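Long-range contacts in transcription factor tau subunit sfc1 (Schizosaccharomyces pombe, PDB 4BJI), which forms part of the TFIIIC complex that binds boxA promoter sites of tRNA and similar genes for transcription by RNA polymerase III: residues Arg9-Thr14 with Cys25-Leu30; Leu60-Pro65 with Lys124-Asp129; Pro86-Tyr91 with Ala109-Leu114; Pro148-Leu153 with Tyr176-Leu181. All coordinates share one frame; numbering follows the deposited sequence. Where two conformers were deposited one is given.

Interaction 1 of 4, residues Arg9-Thr14 with Cys25-Leu30; sequences RVWIIT and CRHSKL
Trp11 is wrapped by His27, Lys29 and Leu30, which belong to a type I beta turn running from His27 to Leu30. Both segments are loops in the helix-turn-helix family region of the DNA-binding domain, one before and one after strand 14-15. The tight part is the inner one. His27 meets the Trp11 six-membered ring obliquely, with the two planes at 46°. Its CG points away from the backbone N (chi1 -163°), which brings the imidazole to Trp11 CE3. The imidazole is held by the turn itself, since Lys29 N donates in the ring plane to His27 ND1 at 3.0 Å. With an alanine at His27, Lys29 N would probably lose this acceptor and a gap would open beside Trp11 CE3. Leu30 closes in next to it, its CG 3.7 Å from Trp11 CB. Ile13 adds its CD1, which packs near Cys25 O and His27 N. The outer part is the solvent side. There the exposed Lys29 lays its extended chain over one face of the Trp11 ring, and its CD sits 3.6 Å from the centroid of the six-membered ring in a CH-pi contact. The backbones themselves are joined through one water, which donates to Trp11 O at 2.9 Å and accepts from His27 N at 2.9 Å.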
# COMPACT_ATOMS: atom_id res chain seq x y z
N ARG A 9 6.64 19.62 12.65
CA ARG A 9 5.36 18.99 12.39
C ARG A 9 4.98 19.11 10.92
O ARG A 9 5.11 20.16 10.32
CB ARG A 9 4.26 19.65 13.22
CG ARG A 9 4.39 19.43 14.71
CD ARG A 9 3.29 20.14 15.46
NE ARG A 9 3.39 19.93 16.90
CZ ARG A 9 4.18 20.63 17.71
NH1 ARG A 9 4.95 21.61 17.23
NH2 ARG A 9 4.21 20.36 19.01
N VAL A 10 4.48 18.03 10.34
CA VAL A 10 4.02 18.12 8.96
C VAL A 10 2.49 18.33 8.89
O VAL A 10 1.97 18.65 7.81
CB VAL A 10 4.44 16.88 8.13
CG1 VAL A 10 5.96 16.64 8.24
CG2 VAL A 10 3.66 15.64 8.56
N TRP A 11 1.78 18.15 10.01
CA TRP A 11 0.34 18.38 10.04
C TRP A 11 -0.43 17.40 9.12
O TRP A 11 -1.39 17.75 8.44
CB TRP A 11 0.01 19.84 9.72
CG TRP A 11 0.66 20.76 10.72
CD1 TRP A 11 1.65 21.66 10.48
CD2 TRP A 11 0.39 20.82 12.12
NE1 TRP A 11 2.00 22.29 11.65
CE2 TRP A 11 1.24 21.79 12.67
CE3 TRP A 11 -0.50 20.15 12.96
CZ2 TRP A 11 1.22 22.11 14.02
CZ3 TRP A 11 -0.52 20.47 14.30
CH2 TRP A 11 0.34 21.44 14.82
N ILE A 12 0.02 16.15 9.12
CA ILE A 12 -0.72 15.07 8.47
C ILE A 12 -1.90 14.68 9.37
O ILE A 12 -1.78 14.60 10.60
CB ILE A 12 0.20 13.87 8.22
CG1 ILE A 12 -0.50 12.78 7.39
CG2 ILE A 12 0.72 13.29 9.54
CD1 ILE A 12 -0.68 13.15 5.96
N ILE A 13 -3.06 14.52 8.74
CA ILE A 13 -4.24 13.99 9.41
C ILE A 13 -4.26 12.49 9.26
O ILE A 13 -4.11 11.99 8.14
CB ILE A 13 -5.53 14.58 8.80
CG1 ILE A 13 -5.51 16.11 8.91
CG2 ILE A 13 -6.77 13.97 9.46
CD1 ILE A 13 -6.51 16.78 8.03
N THR A 14 -4.37 11.79 10.38
CA THR A 14 -4.41 10.34 10.38
C THR A 14 -5.82 9.82 10.63
O THR A 14 -6.63 10.47 11.28
CB THR A 14 -3.47 9.75 11.39
OG1 THR A 14 -3.86 10.18 12.71
CG2 THR A 14 -2.04 10.15 11.09
N CYS A 25 -10.20 18.10 3.43
CA CYS A 25 -9.28 19.21 3.22
C CYS A 25 -8.10 19.14 4.19
O CYS A 25 -8.13 18.38 5.18
CB CYS A 25 -10.01 20.55 3.35
SG CYS A 25 -10.59 20.87 4.99
N ARG A 26 -7.07 19.94 3.93
CA ARG A 26 -5.86 19.92 4.74
C ARG A 26 -6.05 20.47 6.16
O ARG A 26 -7.00 21.21 6.45
CB ARG A 26 -4.74 20.66 4.01
CG ARG A 26 -4.84 22.17 4.12
CD ARG A 26 -3.98 22.83 3.09
NE ARG A 26 -3.70 24.22 3.44
CZ ARG A 26 -3.32 25.14 2.57
NH1 ARG A 26 -3.21 24.83 1.28
NH2 ARG A 26 -3.07 26.38 2.97
N HIS A 27 -5.12 20.13 7.03
CA HIS A 27 -5.10 20.58 8.41
C HIS A 27 -5.12 22.12 8.46
O HIS A 27 -4.44 22.80 7.69
CB HIS A 27 -3.87 20.00 9.10
CG HIS A 27 -3.94 20.05 10.58
ND1 HIS A 27 -3.97 21.24 11.28
CD2 HIS A 27 -3.96 19.06 11.51
CE1 HIS A 27 -4.03 20.98 12.58
NE2 HIS A 27 -4.02 19.66 12.74
N SER A 28 -5.95 22.67 9.35
CA SER A 28 -6.16 24.12 9.40
C SER A 28 -4.89 24.85 9.76
O SER A 28 -4.73 26.05 9.46
CB SER A 28 -7.23 24.46 10.45
OG SER A 28 -6.90 23.87 11.69
N LYS A 29 -4.00 24.16 10.45
CA LYS A 29 -2.73 24.77 10.86
C LYS A 29 -1.73 24.96 9.71
O LYS A 29 -0.79 25.74 9.85
CB LYS A 29 -2.10 23.98 12.01
CG LYS A 29 -2.76 24.29 13.36
CD LYS A 29 -2.13 23.54 14.53
CE LYS A 29 -2.83 23.91 15.85
NZ LYS A 29 -2.31 23.15 17.03
N LEU A 30 -1.93 24.27 8.59
CA LEU A 30 -1.06 24.45 7.43
C LEU A 30 -1.25 25.82 6.76
O LEU A 30 -2.37 26.25 6.49
CB LEU A 30 -1.29 23.35 6.41
CG LEU A 30 -0.63 22.03 6.75
CD1 LEU A 30 -1.15 20.98 5.78
CD2 LEU A 30 0.87 22.09 6.64
O HOH W 1 -3.20 18.04 6.25

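Interaction 2 of 4, residues Leu60-Pro65 with Lys124-Asp129; sequences LNHLDP and KTHVFD
A type I beta turn, Leu60 to Leu63, begins at the end of helix 56-60 in the helix-turn-helix family region, and its Asn61 grips the loop Lys124-Asp129. The Asn61 amide nitrogen does the work. ND2 donates to His126 ND1 at 3.1 Å and to Lys124 O at 3.1 Å. Both acceptors lie close to the amide plane, and both bonds are nearly straight. Together they use the two N-H bonds of the amide and fix its rotation. The fit is less regular on the acceptor side: ND2 is tilted 23° from the His126 ring plane and stands above the carbonyl plane of Lys124. Accepting at ND1 implies that this ring nitrogen carries no proton. Were Asn61 an aspartate, His126 ND1 and Lys124 O would probably lose their shared donor and face a carboxylate instead. The His126 ring takes its place through a chi1 of 58°, with CG between the backbone N and the carbonyl carbon. Val127 CG2 lies over one face of the ring, offset from its centre. His62 approaches from the turn, its CE1 3.7 Å from His126 NE2, and the ring planes are inclined at 60°, obliquely. An ST turn spans His126, with Val127 N donating to Thr125 OG1 at 3.0 Å. On the other side, His62 bonds through ND1 to Ala58 O and packs on Leu47. Phe128 reaches helix 172-189 and strand 139-141, so the contact links the end of helix 56-60, beside helix 35-50, to the loop that leads to these elements.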
# COMPACT_ATOMS: atom_id res chain seq x y z
N LEU A 60 7.67 7.58 -3.91
CA LEU A 60 9.07 7.98 -4.08
C LEU A 60 9.58 7.40 -5.39
O LEU A 60 10.37 8.06 -6.10
CB LEU A 60 9.92 7.48 -2.93
CG LEU A 60 9.79 8.18 -1.59
CD1 LEU A 60 10.49 7.37 -0.53
CD2 LEU A 60 10.35 9.59 -1.68
N ASN A 61 9.20 6.17 -5.72
CA ASN A 61 9.70 5.51 -6.92
C ASN A 61 9.11 6.07 -8.21
O ASN A 61 9.56 5.75 -9.31
CB ASN A 61 9.52 4.00 -6.81
CG ASN A 61 10.38 3.42 -5.69
OD1 ASN A 61 11.40 4.01 -5.31
ND2 ASN A 61 10.01 2.28 -5.19
N HIS A 62 8.14 6.97 -8.07
CA HIS A 62 7.58 7.68 -9.21
C HIS A 62 7.96 9.16 -9.22
O HIS A 62 7.43 9.92 -10.04
CB HIS A 62 6.07 7.62 -9.19
CG HIS A 62 5.53 6.29 -9.57
ND1 HIS A 62 5.54 5.19 -8.73
CD2 HIS A 62 4.92 5.88 -10.71
CE1 HIS A 62 4.99 4.17 -9.35
NE2 HIS A 62 4.60 4.56 -10.55
N LEU A 63 8.78 9.58 -8.27
CA LEU A 63 9.16 10.99 -8.13
C LEU A 63 10.65 11.25 -8.34
O LEU A 63 11.49 10.39 -8.07
CB LEU A 63 8.74 11.51 -6.74
CG LEU A 63 7.24 11.69 -6.44
CD1 LEU A 63 6.99 11.81 -4.95
CD2 LEU A 63 6.70 12.88 -7.17
N ASP A 64 10.96 12.46 -8.76
CA ASP A 64 12.35 12.89 -8.79
C ASP A 64 13.00 12.56 -7.44
O ASP A 64 12.46 12.89 -6.39
CB ASP A 64 12.39 14.40 -9.05
CG ASP A 64 13.79 14.92 -9.31
OD1 ASP A 64 14.68 14.67 -8.48
OD2 ASP A 64 13.98 15.57 -10.35
N PRO A 65 14.17 11.90 -7.46
CA PRO A 65 14.79 11.54 -6.17
C PRO A 65 15.20 12.72 -5.28
O PRO A 65 15.47 12.52 -4.10
CB PRO A 65 16.01 10.71 -6.57
CG PRO A 65 16.14 10.85 -8.06
CD PRO A 65 14.80 11.21 -8.59
N LYS A 124 14.89 -1.01 -3.53
CA LYS A 124 13.93 -0.13 -2.88
C LYS A 124 12.57 -0.24 -3.54
O LYS A 124 11.69 0.55 -3.28
CB LYS A 124 14.37 1.34 -3.01
CG LYS A 124 15.53 1.78 -2.13
CD LYS A 124 15.80 3.26 -2.37
CE LYS A 124 17.08 3.75 -1.71
NZ LYS A 124 17.64 4.95 -2.41
N THR A 125 12.40 -1.22 -4.41
CA THR A 125 11.18 -1.29 -5.19
C THR A 125 9.93 -1.50 -4.30
O THR A 125 9.91 -2.19 -3.25
CB THR A 125 11.25 -2.41 -6.26
OG1 THR A 125 10.11 -2.31 -7.10
CG2 THR A 125 11.28 -3.80 -5.63
N HIS A 126 8.85 -0.91 -4.78
CA HIS A 126 7.51 -1.11 -4.21
C HIS A 126 6.79 -2.33 -4.84
O HIS A 126 5.73 -2.72 -4.40
CB HIS A 126 6.68 0.14 -4.47
CG HIS A 126 6.57 0.49 -5.92
ND1 HIS A 126 7.65 0.89 -6.68
CD2 HIS A 126 5.51 0.46 -6.76
CE1 HIS A 126 7.26 1.08 -7.93
NE2 HIS A 126 5.96 0.85 -8.00
N VAL A 127 7.40 -2.92 -5.87
CA VAL A 127 6.80 -4.04 -6.60
C VAL A 127 7.12 -5.34 -5.91
O VAL A 127 8.25 -5.55 -5.46
CB VAL A 127 7.36 -4.05 -8.04
CG1 VAL A 127 6.88 -5.24 -8.83
CG2 VAL A 127 6.98 -2.78 -8.77
N PHE A 128 6.13 -6.23 -5.85
CA PHE A 128 6.33 -7.58 -5.33
C PHE A 128 6.33 -8.54 -6.51
O PHE A 128 5.26 -8.81 -7.09
CB PHE A 128 5.22 -7.98 -4.35
CG PHE A 128 5.54 -9.24 -3.58
CD1 PHE A 128 5.40 -10.50 -4.14
CD2 PHE A 128 6.02 -9.15 -2.27
CE1 PHE A 128 5.75 -11.61 -3.44
CE2 PHE A 128 6.34 -10.27 -1.56
CZ PHE A 128 6.19 -11.49 -2.16
N ASP A 129 7.52 -9.02 -6.87
CA ASP A 129 7.65 -9.94 -8.03
C ASP A 129 7.94 -11.38 -7.63
O ASP A 129 7.93 -12.29 -8.48
CB ASP A 129 8.65 -9.43 -9.08
CG ASP A 129 10.07 -9.44 -8.59
OD1 ASP A 129 10.33 -9.85 -7.44
OD2 ASP A 129 10.94 -8.94 -9.39

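Interaction 3 of 4, residues Pro86-Tyr91 with Ala109-Leu114; sequences PFRDTY and ALFFKL
Ala109 N donates to Pro86 O at 2.9 Å, and this single backbone bond ties the start of strand 109-111 to the type II beta turn Phe87-Thr90. The Ala109 methyl then packs into the turn. Its CB lies 3.4 Å from Arg88 O and 3.9 Å from Thr90 CG2. The turn is braced from within. Phe87 O accepts from Thr90 N at 3.1 Å and from Thr90 OG1 at 2.7 Å, the hydroxyl arriving in the carbonyl plane on a lone pair. The Thr90 hydroxyl is thus turned back into the turn, while its methyl is left to meet Ala109.

Further out, Arg88 and Phe111 make a cation-pi contact. Arg88 CZ stands 4.3 Å from the centroid of the Phe111 ring, over the face, although the guanidinium and ring planes are 44° apart. The tilt brings NH1 closest, 3.4 Å from Phe111 CD2. The Arg88 chain runs straight out from CG to NE, with CG opposite the backbone N (chi1 178°), and this length carries the guanidinium to the ring. A salt bridge from Arg88 NE to Asp89 OD2, at 3.3 Å, steadies it and probably offsets part of its charge. Lys113 N lies against the opposite face of Phe111.

Strand 139-141 runs antiparallel to strand 109-111, and its Val139 touches Ala109, Phe111 and Asp89. On the other flank, Thr90 leads into strand 90-93 and pairs with Trp82 of strand 79-82. Leu110 and Phe112 instead face helix 172-189.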
# COMPACT_ATOMS: atom_id res chain seq x y z
N PRO A 86 -6.77 -2.14 6.51
CA PRO A 86 -6.35 -2.68 5.21
C PRO A 86 -5.66 -1.66 4.33
O PRO A 86 -5.07 -2.08 3.31
CB PRO A 86 -7.67 -3.18 4.59
CG PRO A 86 -8.73 -2.39 5.26
CD PRO A 86 -8.22 -2.14 6.68
N PHE A 87 -5.75 -0.37 4.67
CA PHE A 87 -5.05 0.69 3.96
C PHE A 87 -3.92 1.30 4.80
O PHE A 87 -3.42 2.38 4.49
CB PHE A 87 -6.01 1.75 3.42
CG PHE A 87 -7.09 1.15 2.57
CD1 PHE A 87 -6.86 0.85 1.22
CD2 PHE A 87 -8.33 0.84 3.09
CE1 PHE A 87 -7.83 0.22 0.45
CE2 PHE A 87 -9.30 0.22 2.29
CZ PHE A 87 -9.03 -0.09 0.99
N ARG A 88 -3.49 0.60 5.85
CA ARG A 88 -2.40 1.07 6.72
C ARG A 88 -1.21 1.53 5.91
O ARG A 88 -0.77 0.86 4.99
CB ARG A 88 -2.00 -0.03 7.69
CG ARG A 88 -0.86 0.29 8.61
CD ARG A 88 -0.32 -0.99 9.26
NE ARG A 88 0.76 -0.71 10.20
CZ ARG A 88 1.31 -1.65 10.94
NH1 ARG A 88 0.86 -2.88 10.84
NH2 ARG A 88 2.29 -1.35 11.78
N ASP A 89 -0.67 2.65 6.32
CA ASP A 89 0.57 3.20 5.75
C ASP A 89 0.40 3.66 4.30
O ASP A 89 1.39 3.79 3.54
CB ASP A 89 1.73 2.19 5.88
CG ASP A 89 2.11 1.94 7.31
OD1 ASP A 89 2.14 2.91 8.08
OD2 ASP A 89 2.29 0.76 7.67
N THR A 90 -0.84 3.96 3.90
CA THR A 90 -1.11 4.63 2.65
C THR A 90 -1.65 6.02 2.86
O THR A 90 -2.39 6.28 3.82
CB THR A 90 -2.08 3.87 1.70
OG1 THR A 90 -3.43 3.89 2.21
CG2 THR A 90 -1.62 2.44 1.49
N TYR A 91 -1.25 6.91 1.95
CA TYR A 91 -1.78 8.26 1.83
C TYR A 91 -2.88 8.25 0.81
O TYR A 91 -2.70 7.75 -0.32
CB TYR A 91 -0.65 9.20 1.38
CG TYR A 91 0.45 9.33 2.40
CD1 TYR A 91 1.49 8.41 2.44
CD2 TYR A 91 0.42 10.33 3.36
CE1 TYR A 91 2.48 8.48 3.42
CE2 TYR A 91 1.42 10.41 4.32
CZ TYR A 91 2.44 9.47 4.33
OH TYR A 91 3.45 9.51 5.30
N ALA A 109 -3.04 -2.39 1.30
CA ALA A 109 -1.66 -2.57 1.72
C ALA A 109 -1.51 -3.75 2.64
O ALA A 109 -2.32 -3.96 3.54
CB ALA A 109 -1.20 -1.32 2.46
N LEU A 110 -0.49 -4.57 2.35
CA LEU A 110 -0.13 -5.68 3.23
C LEU A 110 1.23 -5.39 3.84
O LEU A 110 2.20 -5.14 3.10
CB LEU A 110 -0.12 -7.00 2.47
CG LEU A 110 -1.48 -7.49 1.97
CD1 LEU A 110 -1.63 -7.14 0.55
CD2 LEU A 110 -1.56 -8.97 2.16
N PHE A 111 1.29 -5.38 5.17
CA PHE A 111 2.50 -5.08 5.92
C PHE A 111 3.08 -6.39 6.43
O PHE A 111 2.33 -7.29 6.87
CB PHE A 111 2.21 -4.17 7.13
CG PHE A 111 3.34 -4.09 8.13
CD1 PHE A 111 4.48 -3.35 7.87
CD2 PHE A 111 3.24 -4.75 9.34
CE1 PHE A 111 5.51 -3.28 8.80
CE2 PHE A 111 4.26 -4.68 10.28
CZ PHE A 111 5.39 -3.95 10.00
N PHE A 112 4.40 -6.49 6.39
CA PHE A 112 5.08 -7.68 6.85
C PHE A 112 6.09 -7.32 7.91
O PHE A 112 6.90 -6.42 7.72
CB PHE A 112 5.74 -8.40 5.68
CG PHE A 112 4.76 -8.84 4.66
CD1 PHE A 112 4.36 -8.00 3.64
CD2 PHE A 112 4.15 -10.07 4.78
CE1 PHE A 112 3.38 -8.39 2.75
CE2 PHE A 112 3.17 -10.46 3.88
CZ PHE A 112 2.82 -9.63 2.88
N LYS A 113 6.01 -8.02 9.03
CA LYS A 113 6.91 -7.74 10.14
C LYS A 113 8.07 -8.70 10.06
O LYS A 113 8.08 -9.73 10.73
CB LYS A 113 6.19 -7.89 11.47
CG LYS A 113 7.09 -7.54 12.65
CD LYS A 113 6.37 -7.67 13.98
CE LYS A 113 7.31 -7.40 15.14
NZ LYS A 113 6.61 -7.48 16.46
N LEU A 114 9.04 -8.37 9.23
CA LEU A 114 10.20 -9.22 9.05
C LEU A 114 11.46 -8.39 9.18
O LEU A 114 11.43 -7.16 9.13
CB LEU A 114 10.18 -9.91 7.68
CG LEU A 114 9.05 -10.91 7.39
CD1 LEU A 114 9.17 -11.43 5.97
CD2 LEU A 114 9.04 -12.09 8.36

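Interaction 4 of 4, residues Pro148-Leu153 with Tyr176-Leu181; sequences PTIAPL and YKVRDL
Ile150 and Leu153 of segment 148-153 set their side chains against Val178 and Leu181 of helix 172-189. Before them, Thr149 does not touch the helix segment; its OG1 bonds to Asp147 and to Lys185. Ile150 is the first residue to touch. Its two branches divide the work: CG2 meets Val178 CG1 at 3.9 Å, and CD1 extends past it to Leu181 CB at 4.1 Å. CG1 lies beside the backbone N (chi1 -60°) and the chain beyond it is extended, which carries CD1 to the next turn of the helix. The backbone then curls into helix 151-155, with Leu153 N bonded to Ile150 O at 2.9 Å. This bend brings Leu153 back toward the partner helix.

Leu153 lies over Val178 and Leu181, one helical turn apart. Its CB is 3.7 Å from Val178 CG2, and the two side chains run alongside in opposite senses. The Leu153 and Leu181 side chains cross at about a right angle. Leu153 CD1 also lies 4.3 Å from Lys177 CD, so the aliphatic part of the lysine flanks the leucine. The Lys177 amine is directed elsewhere, to Leu204 O and Ala206 O.

Leu181 further packs on Val200, Ile203 and Leu204 of helix 197-205. The contact is therefore apolar helix packing: the short helix 151-155 and the bend before it lie against the long helix 172-189, joining it in an apolar core to which helix 197-205 also contributes.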
# COMPACT_ATOMS: atom_id res chain seq x y z
N PRO A 148 3.31 -13.72 -10.74
CA PRO A 148 2.23 -14.35 -11.49
C PRO A 148 1.58 -15.53 -10.78
O PRO A 148 0.53 -16.02 -11.26
CB PRO A 148 2.93 -14.75 -12.82
CG PRO A 148 4.33 -14.93 -12.47
CD PRO A 148 4.62 -13.87 -11.41
N THR A 149 2.17 -15.98 -9.68
CA THR A 149 1.55 -17.02 -8.88
C THR A 149 0.65 -16.43 -7.79
O THR A 149 -0.24 -17.11 -7.29
CB THR A 149 2.61 -17.93 -8.23
OG1 THR A 149 3.35 -17.22 -7.22
CG2 THR A 149 3.52 -18.46 -9.26
N ILE A 150 0.86 -15.17 -7.42
CA ILE A 150 0.06 -14.55 -6.35
C ILE A 150 -1.01 -13.62 -6.92
O ILE A 150 -2.16 -13.58 -6.44
CB ILE A 150 0.97 -13.78 -5.39
CG1 ILE A 150 1.96 -14.79 -4.77
CG2 ILE A 150 0.13 -13.07 -4.34
CD1 ILE A 150 3.00 -14.21 -3.77
N ALA A 151 -0.68 -12.83 -7.92
CA ALA A 151 -1.62 -11.86 -8.41
C ALA A 151 -3.00 -12.44 -8.80
O ALA A 151 -4.02 -11.83 -8.48
CB ALA A 151 -0.99 -11.08 -9.56
N PRO A 152 -3.05 -13.61 -9.46
CA PRO A 152 -4.38 -14.14 -9.82
C PRO A 152 -5.25 -14.44 -8.62
O PRO A 152 -6.49 -14.40 -8.72
CB PRO A 152 -4.06 -15.44 -10.58
CG PRO A 152 -2.68 -15.23 -11.11
CD PRO A 152 -1.96 -14.45 -10.01
N LEU A 153 -4.64 -14.74 -7.47
CA LEU A 153 -5.42 -15.02 -6.27
C LEU A 153 -6.27 -13.82 -5.86
O LEU A 153 -7.37 -13.97 -5.32
CB LEU A 153 -4.52 -15.41 -5.10
CG LEU A 153 -3.78 -16.74 -5.24
CD1 LEU A 153 -2.75 -16.89 -4.13
CD2 LEU A 153 -4.71 -17.84 -5.23
N TYR A 176 -5.63 -14.25 3.78
CA TYR A 176 -4.55 -14.80 4.60
C TYR A 176 -3.73 -15.84 3.84
O TYR A 176 -2.54 -15.98 4.11
CB TYR A 176 -5.08 -15.26 5.98
CG TYR A 176 -5.47 -14.07 6.85
CD1 TYR A 176 -4.52 -13.15 7.25
CD2 TYR A 176 -6.79 -13.87 7.25
CE1 TYR A 176 -4.85 -12.06 8.02
CE2 TYR A 176 -7.14 -12.76 8.01
CZ TYR A 176 -6.16 -11.87 8.38
OH TYR A 176 -6.50 -10.75 9.14
N LYS A 177 -4.32 -16.51 2.85
CA LYS A 177 -3.52 -17.34 1.94
C LYS A 177 -2.52 -16.48 1.19
O LYS A 177 -1.32 -16.80 1.15
CB LYS A 177 -4.39 -18.10 0.97
CG LYS A 177 -3.54 -18.74 -0.15
CD LYS A 177 -4.36 -19.54 -1.14
CE LYS A 177 -4.72 -20.88 -0.53
NZ LYS A 177 -5.34 -21.80 -1.57
N VAL A 178 -2.97 -15.36 0.63
CA VAL A 178 -2.09 -14.44 -0.08
C VAL A 178 -1.01 -13.91 0.86
O VAL A 178 0.19 -13.90 0.51
CB VAL A 178 -2.92 -13.31 -0.68
CG1 VAL A 178 -1.98 -12.18 -1.14
CG2 VAL A 178 -3.70 -13.85 -1.85
N ARG A 179 -1.39 -13.49 2.06
CA ARG A 179 -0.41 -12.98 3.01
C ARG A 179 0.65 -14.06 3.34
O ARG A 179 1.86 -13.76 3.38
CB ARG A 179 -1.15 -12.45 4.26
CG ARG A 179 -0.31 -11.65 5.26
CD ARG A 179 0.59 -12.52 6.16
NE ARG A 179 -0.11 -13.66 6.75
CZ ARG A 179 -0.83 -13.65 7.87
NH1 ARG A 179 -0.97 -12.54 8.57
NH2 ARG A 179 -1.40 -14.77 8.28
N ASP A 180 0.21 -15.29 3.58
CA ASP A 180 1.14 -16.37 3.90
C ASP A 180 2.09 -16.64 2.74
O ASP A 180 3.29 -16.89 2.98
CB ASP A 180 0.39 -17.62 4.30
CG ASP A 180 -0.24 -17.51 5.71
OD1 ASP A 180 -0.05 -16.50 6.43
OD2 ASP A 180 -0.93 -18.45 6.08
N LEU A 181 1.58 -16.63 1.53
CA LEU A 181 2.45 -16.85 0.36
C LEU A 181 3.50 -15.77 0.26
O LEU A 181 4.68 -16.06 0.04
CB LEU A 181 1.63 -16.83 -0.90
CG LEU A 181 0.77 -18.06 -1.06
CD1 LEU A 181 -0.21 -17.81 -2.17
CD2 LEU A 181 1.69 -19.24 -1.34

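How the interactions relate
The four contacts follow the domain from one end to the other. Interaction 1 and interaction 4 lie on opposite sides of the chain's centre, with their own centres about 36 Å apart. Interaction 3 is the most central and touches both. Ile12 CD1 packs on Tyr91 CE2 at 3.8 Å toward interaction 1, and Phe112 CE2 meets Arg179 O at 3.6 Å toward interaction 4. Interaction 2 also reaches interaction 4, through Phe128 CE1 and Ile150 CD1 at 3.8 Å. Interactions 2 and 3 do not touch, their nearest atoms being about 6 Å apart, yet both segments of interaction 3 fall between the two of interaction 2. No DNA is present in this single-chain assembly.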